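Local structure of glycosaminoglycan xylosylkinase (Hydra vulgaris, 5XOM) at residues 52-57 against 102-107. The protein is a Fam20-family kinase that probably phosphorylates xylose in the glycosaminoglycan linkage region of proteoglycans. Numbering follows the deposited sequence.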
ATOM      1  N   VAL A  52       9.612  -1.839   7.174  1.00 26.36           N
ATOM      2  CA  VAL A  52       8.828  -1.403   6.021  1.00 29.71           C
ATOM      3  C   VAL A  52       9.746  -1.017   4.868  1.00 37.78           C
ATOM      4  O   VAL A  52       9.483  -1.353   3.706  1.00 40.67           O
ATOM      5  CB  VAL A  52       7.894  -0.245   6.413  1.00 25.42           C
ATOM      6  CG1 VAL A  52       7.145   0.271   5.191  1.00 18.16           C
ATOM      7  CG2 VAL A  52       6.919  -0.699   7.501  1.00 26.14           C
ATOM      8  N   TRP A  53      10.832  -0.301   5.173  1.00 36.98           N
ATOM      9  CA  TRP A  53      11.802   0.087   4.152  1.00 30.67           C
ATOM     10  C   TRP A  53      12.482  -1.134   3.544  1.00 30.11           C
ATOM     11  O   TRP A  53      12.577  -1.260   2.318  1.00 30.72           O
ATOM     12  CB  TRP A  53      12.832   1.043   4.765  1.00 29.70           C
ATOM     13  CG  TRP A  53      14.073   1.342   3.941  1.00 31.00           C
ATOM     14  CD1 TRP A  53      15.366   1.338   4.386  1.00 33.18           C
ATOM     15  CD2 TRP A  53      14.133   1.716   2.554  1.00 25.16           C
ATOM     16  NE1 TRP A  53      16.226   1.675   3.368  1.00 25.41           N
ATOM     17  CE2 TRP A  53      15.496   1.913   2.233  1.00 27.89           C
ATOM     18  CE3 TRP A  53      13.171   1.899   1.554  1.00 23.35           C
ATOM     19  CZ2 TRP A  53      15.919   2.288   0.956  1.00 24.50           C
ATOM     20  CZ3 TRP A  53      13.593   2.266   0.281  1.00 27.03           C
ATOM     21  CH2 TRP A  53      14.957   2.455  -0.004  1.00 24.87           C
ATOM     22  N   HIS A  54      12.954  -2.054   4.387  1.00 30.15           N
ATOM     23  CA  HIS A  54      13.680  -3.212   3.870  1.00 36.40           C
ATOM     24  C   HIS A  54      12.789  -4.104   3.014  1.00 40.34           C
ATOM     25  O   HIS A  54      13.264  -4.692   2.038  1.00 43.23           O
ATOM     26  CB  HIS A  54      14.285  -4.016   5.021  1.00 41.80           C
ATOM     27  CG  HIS A  54      15.417  -3.325   5.716  1.00 54.21           C
ATOM     28  ND1 HIS A  54      16.379  -4.007   6.429  1.00 60.58           N
ATOM     29  CD2 HIS A  54      15.740  -2.012   5.813  1.00 62.17           C
ATOM     30  CE1 HIS A  54      17.246  -3.147   6.931  1.00 65.48           C
ATOM     31  NE2 HIS A  54      16.879  -1.929   6.575  1.00 65.48           N
ATOM     32  N   ASP A  55      11.505  -4.212   3.353  1.00 36.01           N
ATOM     33  CA  ASP A  55      10.601  -5.123   2.661  1.00 40.96           C
ATOM     34  C   ASP A  55       9.956  -4.538   1.411  1.00 44.76           C
ATOM     35  O   ASP A  55       9.393  -5.304   0.619  1.00 41.23           O
ATOM     36  CB  ASP A  55       9.484  -5.589   3.599  1.00 43.44           C
ATOM     37  CG  ASP A  55       9.993  -6.439   4.741  1.00 48.07           C
ATOM     38  OD1 ASP A  55      11.077  -7.047   4.604  1.00 51.23           O
ATOM     39  OD2 ASP A  55       9.296  -6.501   5.775  1.00 44.41           O
ATOM     40  N   MET A  56       9.993  -3.221   1.208  1.00 33.48           N
ATOM     41  CA  MET A  56       9.302  -2.664   0.053  1.00 30.83           C
ATOM     42  C   MET A  56      10.146  -2.690  -1.216  1.00 25.40           C
ATOM     43  O   MET A  56       9.591  -2.539  -2.309  1.00 31.26           O
ATOM     44  CB  MET A  56       8.827  -1.223   0.335  1.00 31.33           C
ATOM     45  CG  MET A  56       9.888  -0.133   0.223  1.00 27.04           C
ATOM     46  SD  MET A  56       9.199   1.553   0.260  1.00 29.47           S
ATOM     47  CE  MET A  56       8.326   1.567   1.827  1.00 22.05           C
ATOM     48  N   ILE A  57      11.449  -2.926  -1.109  1.00 25.52           N
ATOM     49  CA  ILE A  57      12.333  -2.872  -2.271  1.00 25.70           C
ATOM     50  C   ILE A  57      12.211  -4.157  -3.081  1.00 34.16           C
ATOM     51  O   ILE A  57      12.253  -5.265  -2.529  1.00 34.64           O
ATOM     52  CB  ILE A  57      13.787  -2.635  -1.839  1.00 27.18           C
ATOM     53  CG1 ILE A  57      13.907  -1.306  -1.098  1.00 34.11           C
ATOM     54  CG2 ILE A  57      14.721  -2.655  -3.052  1.00 26.50           C
ATOM     55  CD1 ILE A  57      15.218  -1.148  -0.389  1.00 31.06           C
ATOM     56  N   GLY A 102      16.762   2.406  16.401  1.00 36.86           N
ATOM     57  CA  GLY A 102      15.676   1.494  16.118  1.00 31.91           C
ATOM     58  C   GLY A 102      16.027   0.102  16.607  1.00 38.85           C
ATOM     59  O   GLY A 102      17.118  -0.123  17.146  1.00 37.86           O
ATOM     60  N   PRO A 103      15.111  -0.859  16.450  1.00 40.52           N
ATOM     61  CA  PRO A 103      15.470  -2.255  16.764  1.00 40.55           C
ATOM     62  C   PRO A 103      16.721  -2.691  16.026  1.00 38.62           C
ATOM     63  O   PRO A 103      17.557  -3.416  16.574  1.00 47.98           O
ATOM     64  CB  PRO A 103      14.235  -3.047  16.315  1.00 37.76           C
ATOM     65  CG  PRO A 103      13.115  -2.050  16.330  1.00 41.28           C
ATOM     66  CD  PRO A 103      13.738  -0.741  15.933  1.00 36.56           C
ATOM     67  N   GLN A 104      16.855  -2.259  14.779  1.00 39.48           N
ATOM     68  CA  GLN A 104      18.097  -2.280  14.025  1.00 40.76           C
ATOM     69  C   GLN A 104      18.473  -0.843  13.676  1.00 44.11           C
ATOM     70  O   GLN A 104      17.609   0.034  13.589  1.00 44.81           O
ATOM     71  CB  GLN A 104      17.943  -3.125  12.759  1.00 45.48           C
ATOM     72  CG  GLN A 104      16.592  -2.896  12.085  1.00 62.37           C
ATOM     73  CD  GLN A 104      16.429  -3.627  10.765  1.00 66.74           C
ATOM     74  OE1 GLN A 104      17.390  -4.160  10.206  1.00 65.80           O
ATOM     75  NE2 GLN A 104      15.194  -3.670  10.268  1.00 63.18           N
ATOM     76  N   ILE A 105      19.764  -0.598  13.492  1.00 39.64           N
ATOM     77  CA  ILE A 105      20.243   0.740  13.158  1.00 43.97           C
ATOM     78  C   ILE A 105      19.999   1.009  11.678  1.00 39.81           C
ATOM     79  O   ILE A 105      20.204   0.133  10.832  1.00 43.98           O
ATOM     80  CB  ILE A 105      21.735   0.875  13.515  1.00 47.85           C
ATOM     81  CG1 ILE A 105      21.938   0.728  15.026  1.00 54.20           C
ATOM     82  CG2 ILE A 105      22.289   2.195  13.030  1.00 45.00           C
ATOM     83  CD1 ILE A 105      21.215   1.776  15.850  1.00 57.28           C
ATOM     84  N   GLN A 106      19.551   2.224  11.356  1.00 37.36           N
ATOM     85  CA  GLN A 106      19.322   2.634   9.974  1.00 33.81           C
ATOM     86  C   GLN A 106      20.182   3.848   9.653  1.00 29.68           C
ATOM     87  O   GLN A 106      20.009   4.913  10.254  1.00 24.74           O
ATOM     88  CB  GLN A 106      17.847   2.946   9.723  1.00 30.21           C
ATOM     89  CG  GLN A 106      17.579   3.466   8.323  1.00 31.57           C
ATOM     90  CD  GLN A 106      17.895   2.433   7.253  1.00 32.15           C
ATOM     91  OE1 GLN A 106      17.335   1.338   7.245  1.00 35.01           O
ATOM     92  NE2 GLN A 106      18.803   2.775   6.353  1.00 28.76           N
ATOM     93  N   ASN A 107      21.085   3.698   8.689  1.00 26.98           N
ATOM     94  CA  ASN A 107      21.963   4.784   8.282  1.00 26.69           C
ATOM     95  C   ASN A 107      21.298   5.687   7.246  1.00 27.73           C
ATOM     96  O   ASN A 107      20.478   5.243   6.434  1.00 26.04           O
ATOM     97  CB  ASN A 107      23.275   4.229   7.735  1.00 24.23           C
ATOM     98  CG  ASN A 107      24.166   3.695   8.832  1.00 30.32           C
ATOM     99  OD1 ASN A 107      23.897   3.897  10.016  1.00 30.83           O
ATOM    100  ND2 ASN A 107      25.232   3.008   8.448  1.00 32.80           N
TER
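Q106 sets its CG anti to the backbone N (chi1 176°) and then bends at chi2 (64°), which carries its amide to H54 and W53. Q104 instead runs extended beyond CG (chi2 175°) and comes to H54 from the opposite direction, its amide inclined to the ring. H54 NE2 gives a weak hydrogen bond to Q106 OE1, 3.4 Å long. That oxygen lies at the edge of the imidazole, in the ring plane, while the amide itself stands nearly perpendicular to the ring. Q106 OE1 also lies at the edge of the W53 indole, in its plane, 3.5 Å from W53 CD1. The indole N-H of W53 is hydrogen-bonded instead to W213 O. The other end of the amide is fixed locally: Q106 NE2 donates to N107 O at 3.0 Å, close to straight and on a lone pair of the carbonyl. The contact joins helix 49-56 to the start of strand 106-112, just after the turn from strand 96-100. These strands belong to the antiparallel five-stranded sheet of the kinase-like fold. Q104 NE2 sits over one face of the H54 imidazole, 3.9 Å above the plane and offset toward the rim. Q104 OE1 packs 3.4 Å from H54 CE1, and W50 of the same helix touches both glutamines.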